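Local coordinates for protein NalD (Pseudomonas aeruginosa PAO1, PDB 5DAJ) that represses expression of the MexAB-OprM multidrug efflux pump as a TetR-family regulator that probably binds DNA, and is induced to release this repression by novobiocin, at residues A[21-26]-A[109-114]; A[142-147]-A[160-165]. All blocks are in the same frame, centred on the assembly; numbering follows the deposited sequence.

Overall arrangement
NalD shows a division common to TetR-family repressors: an N-terminal DNA-binding part carrying the predicted helix-turn-helix, and a larger all-helical C-terminal part that in the family usually serves ligand sensing and dimerisation. Contact 1 (21-26 with 109-114) lies at the junction of the two, whereas contact 2 (142-147 with 160-165) lies wholly within the C-terminal part. They sit on opposite sides of the chain's centre, with their own centres 32 Å apart and their nearest atoms about 13 Å apart. Helix 103-114 of contact 1 is followed in the chain by helix 123-145 of contact 2, and helix 159-179, which supplies 160-165, also touches Thr-110 of contact 1 through Leu-178. The second subunit touches each contact.

Contact 1 of 2, residues A[21-26]-A[109-114]; sequences ELFLEK and LTILMQ
Ile-111 lies against CB of Phe-23 and the backbone N and CA of Leu-24, an apolar helix-helix contact joining the N-terminal DNA-binding part of a TetR-family repressor to its C-terminal regulatory part. The short axes of 21-26 and 109-114 pass 9.3 Å apart at 44°, and Leu-24 and Ile-111 have the closest CA atoms, 5.6 Å from each other.

The apolar contacts centre on the two branches of Ile-111. With CG1 anti to the carbonyl carbon (chi1 -69°), the longer branch runs to helix 6-26, where Ile-111 CD1 lies 3.7 Å from Phe-23 CB; the Ile-111 CG2 methyl meets the same Phe-23 CB at 3.9 Å. Phe-23 thus offers its CB while its ring turns off toward Phe-58 and Met-61 of helix 54-63 and Ile-36 of helix 33-40, inside the DNA-binding part. Phe-58 also touches Ile-111, so the isoleucine is shared by helices 6-26 and 54-63.

Leu-24 crosses the side chain of Ile-111 at about a right angle, Leu-24 CD1 resting 4.0 Å from Ile-111 CG1, and the same leucine methyl reaches Thr-110.

Polar groups bond elsewhere: the hydroxyl of Thr-110 is hydrogen-bonded to Arg-106 O, one turn earlier in its own helix, and Leu-24 O is bonded to NH1 of Arg-115. Thr-110 meets helix 6-26 through carbon, its CG2 methyl, anti to the backbone N, standing 4.1 Å from Leu-24 CD1.

Contact 2 of 2, residues A[142-147]-A[160-165]; sequences QLFARD and RIASRA
Phe-144 lays one face of its ring over the methyl of Ala-162, a CH-pi contact in which Ala-162 CB stands 3.9 Å from the ring centroid and 15° off the ring normal. The methyl is displaced slightly toward the rim, on the CD2 side: Phe-144 CD2 is its nearest ring atom, 3.8 Å from Ala-162 CB. Phe-144 CG lies anti to its own carbonyl carbon (chi1 -72°), which carries the ring across to the opposing helix. There Phe-144 CE2 also lies 3.9 Å from Ser-163 N, which approaches the ring obliquely.

No hydrogen bond crosses between 142-147 and 160-165. The polar groups bond instead along their own helix or beyond the pair. Arg-164 NH1 donates to Arg-160 O at 2.9 Å, the donor lying 23° out of the carbonyl plane, and also forms a salt bridge with Glu-141. The hydroxyl of Ser-163 has two carbonyls of the preceding turn within reach, Arg-160 O and Pro-159 O.

The contact joins the C-terminal end of helix 123-145 to the first turns of helix 159-179. Leu-88 of helix 84-101, Leu-153 and Pro-159 also touch Phe-144, while Arg-160 makes a salt bridge to Asp-189 of the second subunit, placing the start of helix 159-179 against that subunit here.

Contact 1 of 2, residues A[21-26]-A[109-114]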
ATOM      1  N   GLU A  21       5.067  -0.683 -20.572  1.00 47.69           N
ATOM      2  CA  GLU A  21       3.755  -0.916 -21.207  1.00 43.94           C
ATOM      3  C   GLU A  21       3.224  -2.338 -20.942  1.00 55.33           C
ATOM      4  O   GLU A  21       2.050  -2.514 -20.583  1.00 57.55           O
ATOM      5  CB  GLU A  21       3.871  -0.636 -22.719  1.00 60.04           C
ATOM      6  CG  GLU A  21       2.696  -0.786 -23.612  1.00 71.22           C
ATOM      7  CD  GLU A  21       3.077  -1.224 -25.023  1.00 83.03           C
ATOM      8  OE1 GLU A  21       3.032  -2.435 -25.390  1.00105.33           O
ATOM      9  OE2 GLU A  21       3.465  -0.322 -25.768  1.00 92.79           O
ATOM     10  N   LEU A  22       4.093  -3.337 -21.087  1.00 51.09           N
ATOM     11  CA  LEU A  22       3.701  -4.748 -20.881  1.00 53.24           C
ATOM     12  C   LEU A  22       3.345  -5.065 -19.429  1.00 52.98           C
ATOM     13  O   LEU A  22       2.289  -5.649 -19.167  1.00 56.75           O
ATOM     14  CB  LEU A  22       4.773  -5.726 -21.367  1.00 52.98           C
ATOM     15  CG  LEU A  22       4.587  -6.200 -22.809  1.00 56.65           C
ATOM     16  CD1 LEU A  22       5.207  -5.219 -23.785  1.00 59.80           C
ATOM     17  CD2 LEU A  22       5.194  -7.577 -22.997  1.00 63.55           C
ATOM     18  N   PHE A  23       4.229  -4.691 -18.504  1.00 47.74           N
ATOM     19  CA  PHE A  23       3.975  -4.858 -17.064  1.00 47.88           C
ATOM     20  C   PHE A  23       2.644  -4.231 -16.680  1.00 54.35           C
ATOM     21  O   PHE A  23       1.845  -4.841 -15.964  1.00 55.38           O
ATOM     22  CB  PHE A  23       5.066  -4.202 -16.203  1.00 45.30           C
ATOM     23  CG  PHE A  23       6.399  -4.902 -16.219  1.00 43.31           C
ATOM     24  CD1 PHE A  23       6.550  -6.224 -16.650  1.00 43.77           C
ATOM     25  CD2 PHE A  23       7.517  -4.234 -15.746  1.00 43.70           C
ATOM     26  CE1 PHE A  23       7.786  -6.837 -16.632  1.00 43.17           C
ATOM     27  CE2 PHE A  23       8.765  -4.845 -15.729  1.00 42.27           C
ATOM     28  CZ  PHE A  23       8.898  -6.149 -16.169  1.00 41.13           C
ATOM     29  N   LEU A  24       2.418  -3.029 -17.192  1.00 52.55           N
ATOM     30  CA  LEU A  24       1.213  -2.263 -16.898  1.00 55.72           C
ATOM     31  C   LEU A  24      -0.065  -2.959 -17.387  1.00 56.80           C
ATOM     32  O   LEU A  24      -1.087  -2.957 -16.706  1.00 63.58           O
ATOM     33  CB  LEU A  24       1.332  -0.860 -17.503  1.00 53.53           C
ATOM     34  CG  LEU A  24       0.324   0.197 -17.081  1.00 57.42           C
ATOM     35  CD1 LEU A  24       0.354   0.430 -15.578  1.00 58.96           C
ATOM     36  CD2 LEU A  24       0.632   1.493 -17.816  1.00 48.50           C
ATOM     37  N   GLU A  25       0.012  -3.583 -18.553  1.00 59.47           N
ATOM     38  CA  GLU A  25      -1.145  -4.249 -19.158  1.00 56.22           C
ATOM     39  C   GLU A  25      -1.338  -5.702 -18.690  1.00 60.97           C
ATOM     40  O   GLU A  25      -2.461  -6.134 -18.428  1.00 64.98           O
ATOM     41  CB  GLU A  25      -1.026  -4.179 -20.684  1.00 43.18           C
ATOM     42  CG  GLU A  25      -2.310  -4.539 -21.403  1.00 59.59           C
ATOM     43  N   LYS A  26      -0.245  -6.450 -18.616  1.00 64.10           N
ATOM     44  CA  LYS A  26      -0.287  -7.899 -18.336  1.00 68.50           C
ATOM     45  C   LYS A  26       0.032  -8.281 -16.893  1.00 64.85           C
ATOM     46  O   LYS A  26      -0.344  -9.364 -16.437  1.00 67.00           O
ATOM     47  CB  LYS A  26       0.698  -8.633 -19.255  1.00 73.28           C
ATOM     48  CG  LYS A  26       0.273  -8.697 -20.716  1.00 78.74           C
ATOM     49  CD  LYS A  26       1.467  -8.837 -21.663  1.00 85.35           C
ATOM     50  CE  LYS A  26       2.368 -10.029 -21.348  1.00 86.37           C
ATOM     51  NZ  LYS A  26       1.696 -11.341 -21.557  1.00 87.11           N
ATOM     52  N   LEU A 109       4.652   3.536 -10.873  1.00 47.90           N
ATOM     53  CA  LEU A 109       4.191   3.277  -9.501  1.00 47.56           C
ATOM     54  C   LEU A 109       2.934   2.420  -9.463  1.00 47.82           C
ATOM     55  O   LEU A 109       2.771   1.623  -8.536  1.00 49.46           O
ATOM     56  CB  LEU A 109       3.969   4.563  -8.708  1.00 46.99           C
ATOM     57  CG  LEU A 109       5.238   5.314  -8.324  1.00 49.23           C
ATOM     58  CD1 LEU A 109       4.843   6.566  -7.574  1.00 56.91           C
ATOM     59  CD2 LEU A 109       6.185   4.499  -7.466  1.00 50.85           C
ATOM     60  N   THR A 110       2.069   2.556 -10.468  1.00 43.76           N
ATOM     61  CA  THR A 110       0.897   1.667 -10.593  1.00 45.64           C
ATOM     62  C   THR A 110       1.393   0.241 -10.818  1.00 46.46           C
ATOM     63  O   THR A 110       0.821  -0.706 -10.279  1.00 45.63           O
ATOM     64  CB  THR A 110      -0.060   2.077 -11.792  1.00 46.06           C
ATOM     65  OG1 THR A 110      -0.479   3.438 -11.693  1.00 52.67           O
ATOM     66  CG2 THR A 110      -1.338   1.264 -11.925  1.00 45.70           C
ATOM     67  N   ILE A 111       2.472   0.083 -11.580  1.00 48.02           N
ATOM     68  CA  ILE A 111       3.073  -1.251 -11.742  1.00 50.53           C
ATOM     69  C   ILE A 111       3.553  -1.792 -10.390  1.00 49.74           C
ATOM     70  O   ILE A 111       3.217  -2.916 -10.003  1.00 52.23           O
ATOM     71  CB  ILE A 111       4.260  -1.257 -12.725  1.00 47.49           C
ATOM     72  CG1 ILE A 111       3.777  -1.011 -14.148  1.00 47.86           C
ATOM     73  CG2 ILE A 111       4.984  -2.589 -12.661  1.00 47.30           C
ATOM     74  CD1 ILE A 111       4.882  -0.623 -15.100  1.00 46.87           C
ATOM     75  N   LEU A 112       4.335  -0.971  -9.696  1.00 47.72           N
ATOM     76  CA  LEU A 112       4.924  -1.332  -8.403  1.00 46.02           C
ATOM     77  C   LEU A 112       3.902  -1.797  -7.363  1.00 50.66           C
ATOM     78  O   LEU A 112       4.095  -2.804  -6.684  1.00 56.71           O
ATOM     79  CB  LEU A 112       5.705  -0.155  -7.822  1.00 42.49           C
ATOM     80  CG  LEU A 112       6.206  -0.335  -6.389  1.00 45.93           C
ATOM     81  CD1 LEU A 112       7.134  -1.530  -6.310  1.00 48.52           C
ATOM     82  CD2 LEU A 112       6.908   0.920  -5.888  1.00 48.05           C
HETATM   83  N   MSE A 113       2.812  -1.065  -7.255  1.00 50.50           N
HETATM   84  CA  MSE A 113       1.845  -1.302  -6.181  1.00 50.95           C
HETATM   85  C   MSE A 113       0.638  -2.089  -6.577  1.00 49.34           C
HETATM   86  O   MSE A 113      -0.119  -2.537  -5.722  1.00 44.60           O
HETATM   87  CB  MSE A 113       1.392   0.048  -5.679  1.00 56.89           C
HETATM   88  CG  MSE A 113       2.627   0.816  -5.226  1.00 69.70           C
HETATM   89 SE   MSE A 113       2.077   2.394  -4.231  1.00 85.08          SE
HETATM   90  CE  MSE A 113       3.892   3.022  -3.768  1.00 58.04           C
ATOM     91  N   GLN A 114       0.490  -2.329  -7.867  1.00 52.29           N
ATOM     92  CA  GLN A 114      -0.729  -2.922  -8.413  1.00 63.81           C
ATOM     93  C   GLN A 114      -0.558  -4.072  -9.404  1.00 61.81           C
ATOM     94  O   GLN A 114      -1.439  -4.947  -9.500  1.00 56.62           O
ATOM     95  CB  GLN A 114      -1.510  -1.827  -9.101  1.00 65.67           C
ATOM     96  CG  GLN A 114      -3.003  -1.998  -9.034  1.00 69.71           C
ATOM     97  CD  GLN A 114      -3.586  -1.148  -7.955  1.00 67.93           C
ATOM     98  OE1 GLN A 114      -3.300   0.060  -7.877  1.00 81.47           O
ATOM     99  NE2 GLN A 114      -4.390  -1.768  -7.090  1.00 39.01           N
TER

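Contact 2 of 2, residues A[142-147]-A[160-165]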
ATOM      1  N   GLN A 142      15.820  11.218  11.729  1.00 51.21           N
ATOM      2  CA  GLN A 142      16.917  12.140  12.045  1.00 55.20           C
ATOM      3  C   GLN A 142      16.456  13.598  12.098  1.00 56.50           C
ATOM      4  O   GLN A 142      16.849  14.342  12.991  1.00 60.46           O
ATOM      5  CB  GLN A 142      18.043  11.986  11.028  1.00 58.11           C
ATOM      6  CG  GLN A 142      19.292  12.827  11.307  1.00 68.08           C
ATOM      7  CD  GLN A 142      20.153  13.086  10.076  1.00 82.32           C
ATOM      8  OE1 GLN A 142      20.700  14.182   9.923  1.00100.23           O
ATOM      9  NE2 GLN A 142      20.292  12.087   9.207  1.00 85.46           N
ATOM     10  N   LEU A 143      15.629  13.991  11.136  1.00 55.32           N
ATOM     11  CA  LEU A 143      15.047  15.338  11.095  1.00 58.07           C
ATOM     12  C   LEU A 143      14.222  15.638  12.352  1.00 62.05           C
ATOM     13  O   LEU A 143      14.445  16.645  13.017  1.00 64.76           O
ATOM     14  CB  LEU A 143      14.199  15.529   9.831  1.00 61.64           C
ATOM     15  CG  LEU A 143      13.279  16.754   9.746  1.00 69.11           C
ATOM     16  CD1 LEU A 143      13.999  18.040  10.073  1.00 74.78           C
ATOM     17  CD2 LEU A 143      12.684  16.857   8.357  1.00 71.82           C
ATOM     18  N   PHE A 144      13.275  14.758  12.666  1.00 63.44           N
ATOM     19  CA  PHE A 144      12.463  14.892  13.889  1.00 60.20           C
ATOM     20  C   PHE A 144      13.302  14.825  15.171  1.00 56.06           C
ATOM     21  O   PHE A 144      12.918  15.389  16.190  1.00 59.30           O
ATOM     22  CB  PHE A 144      11.378  13.812  13.958  1.00 55.46           C
ATOM     23  CG  PHE A 144      10.257  14.003  12.981  1.00 53.12           C
ATOM     24  CD1 PHE A 144       9.440  15.123  13.039  1.00 53.58           C
ATOM     25  CD2 PHE A 144      10.001  13.041  12.017  1.00 53.44           C
ATOM     26  CE1 PHE A 144       8.406  15.288  12.134  1.00 54.79           C
ATOM     27  CE2 PHE A 144       8.971  13.204  11.111  1.00 54.98           C
ATOM     28  CZ  PHE A 144       8.172  14.331  11.168  1.00 54.36           C
ATOM     29  N   ALA A 145      14.437  14.130  15.104  1.00 55.92           N
ATOM     30  CA  ALA A 145      15.333  13.943  16.253  1.00 59.23           C
ATOM     31  C   ALA A 145      16.217  15.148  16.592  1.00 64.89           C
ATOM     32  O   ALA A 145      16.803  15.186  17.677  1.00 72.03           O
ATOM     33  CB  ALA A 145      16.212  12.720  16.032  1.00 60.79           C
ATOM     34  N   ARG A 146      16.328  16.111  15.680  1.00 66.39           N
ATOM     35  CA  ARG A 146      17.089  17.346  15.943  1.00 73.11           C
ATOM     36  C   ARG A 146      16.427  18.138  17.060  1.00 73.43           C
ATOM     37  O   ARG A 146      15.200  18.179  17.146  1.00 74.40           O
ATOM     38  CB  ARG A 146      17.173  18.249  14.707  1.00 72.96           C
ATOM     39  CG  ARG A 146      17.845  17.625  13.500  1.00 80.06           C
ATOM     40  CD  ARG A 146      17.877  18.544  12.301  1.00 85.22           C
ATOM     41  NE  ARG A 146      18.151  17.803  11.072  1.00 93.96           N
ATOM     42  CZ  ARG A 146      17.911  18.251   9.837  1.00 89.82           C
ATOM     43  NH1 ARG A 146      17.404  19.473   9.626  1.00 89.04           N
ATOM     44  NH2 ARG A 146      18.190  17.466   8.795  1.00 86.88           N
ATOM     45  N   ASP A 147      17.245  18.780  17.891  1.00 76.34           N
ATOM     46  CA  ASP A 147      16.754  19.570  19.038  1.00 83.06           C
ATOM     47  C   ASP A 147      15.720  20.614  18.618  1.00 79.60           C
ATOM     48  O   ASP A 147      14.687  20.780  19.270  1.00 91.63           O
ATOM     49  CB  ASP A 147      17.919  20.274  19.747  1.00 87.81           C
ATOM     50  CG  ASP A 147      18.889  19.298  20.393  1.00 95.79           C
ATOM     51  OD1 ASP A 147      18.442  18.457  21.195  1.00106.42           O
ATOM     52  OD2 ASP A 147      20.103  19.377  20.099  1.00112.99           O
ATOM     53  N   ARG A 160      11.034   8.224  16.029  1.00 43.23           N
ATOM     54  CA  ARG A 160      10.857   6.895  15.434  1.00 42.64           C
ATOM     55  C   ARG A 160       9.426   6.733  14.916  1.00 41.78           C
ATOM     56  O   ARG A 160       9.213   6.383  13.754  1.00 45.24           O
ATOM     57  CB  ARG A 160      11.176   5.803  16.458  1.00 39.62           C
ATOM     58  CG  ARG A 160      11.063   4.376  15.937  1.00 39.65           C
ATOM     59  CD  ARG A 160      11.441   3.366  17.006  1.00 36.74           C
ATOM     60  NE  ARG A 160      10.491   3.366  18.110  1.00 40.61           N
ATOM     61  CZ  ARG A 160       9.406   2.601  18.213  1.00 38.97           C
ATOM     62  NH1 ARG A 160       9.087   1.720  17.279  1.00 40.91           N
ATOM     63  NH2 ARG A 160       8.617   2.726  19.274  1.00 37.86           N
ATOM     64  N   ILE A 161       8.464   7.004  15.796  1.00 40.46           N
ATOM     65  CA  ILE A 161       7.029   6.856  15.496  1.00 38.59           C
ATOM     66  C   ILE A 161       6.557   7.884  14.476  1.00 39.44           C
ATOM     67  O   ILE A 161       5.784   7.553  13.570  1.00 42.51           O
ATOM     68  CB  ILE A 161       6.166   6.989  16.777  1.00 36.94           C
ATOM     69  CG1 ILE A 161       6.437   5.828  17.740  1.00 40.05           C
ATOM     70  CG2 ILE A 161       4.670   7.056  16.458  1.00 44.40           C
ATOM     71  CD1 ILE A 161       6.101   4.441  17.216  1.00 41.43           C
ATOM     72  N   ALA A 162       7.024   9.114  14.630  1.00 38.87           N
ATOM     73  CA  ALA A 162       6.650  10.212  13.737  1.00 41.23           C
ATOM     74  C   ALA A 162       7.005   9.904  12.281  1.00 40.73           C
ATOM     75  O   ALA A 162       6.169  10.042  11.391  1.00 48.73           O
ATOM     76  CB  ALA A 162       7.321  11.506  14.173  1.00 40.08           C
ATOM     77  N   SER A 163       8.242   9.475  12.045  1.00 43.00           N
ATOM     78  CA  SER A 163       8.695   9.170  10.679  1.00 44.21           C
ATOM     79  C   SER A 163       7.900   8.030  10.058  1.00 42.18           C
ATOM     80  O   SER A 163       7.634   8.032   8.853  1.00 50.44           O
ATOM     81  CB  SER A 163      10.189   8.834  10.642  1.00 49.08           C
ATOM     82  OG  SER A 163      10.487   7.792  11.545  1.00 54.98           O
ATOM     83  N   ARG A 164       7.531   7.063  10.886  1.00 37.63           N
ATOM     84  CA  ARG A 164       6.801   5.876  10.421  1.00 37.75           C
ATOM     85  C   ARG A 164       5.330   6.172  10.179  1.00 37.13           C
ATOM     86  O   ARG A 164       4.767   5.701   9.201  1.00 38.06           O
ATOM     87  CB  ARG A 164       6.961   4.715  11.392  1.00 36.82           C
ATOM     88  CG  ARG A 164       8.335   4.088  11.278  1.00 37.58           C
ATOM     89  CD  ARG A 164       8.786   3.406  12.539  1.00 39.54           C
ATOM     90  NE  ARG A 164      10.112   2.821  12.340  1.00 41.08           N
ATOM     91  CZ  ARG A 164      11.262   3.496  12.321  1.00 39.77           C
ATOM     92  NH1 ARG A 164      11.303   4.808  12.449  1.00 41.24           N
ATOM     93  NH2 ARG A 164      12.395   2.839  12.161  1.00 42.95           N
ATOM     94  N   ALA A 165       4.728   6.958  11.065  1.00 32.38           N
ATOM     95  CA  ALA A 165       3.354   7.422  10.878  1.00 37.75           C
ATOM     96  C   ALA A 165       3.243   8.223   9.587  1.00 39.03           C
ATOM     97  O   ALA A 165       2.357   7.968   8.764  1.00 45.23           O
ATOM     98  CB  ALA A 165       2.896   8.270  12.059  1.00 39.34           C
TER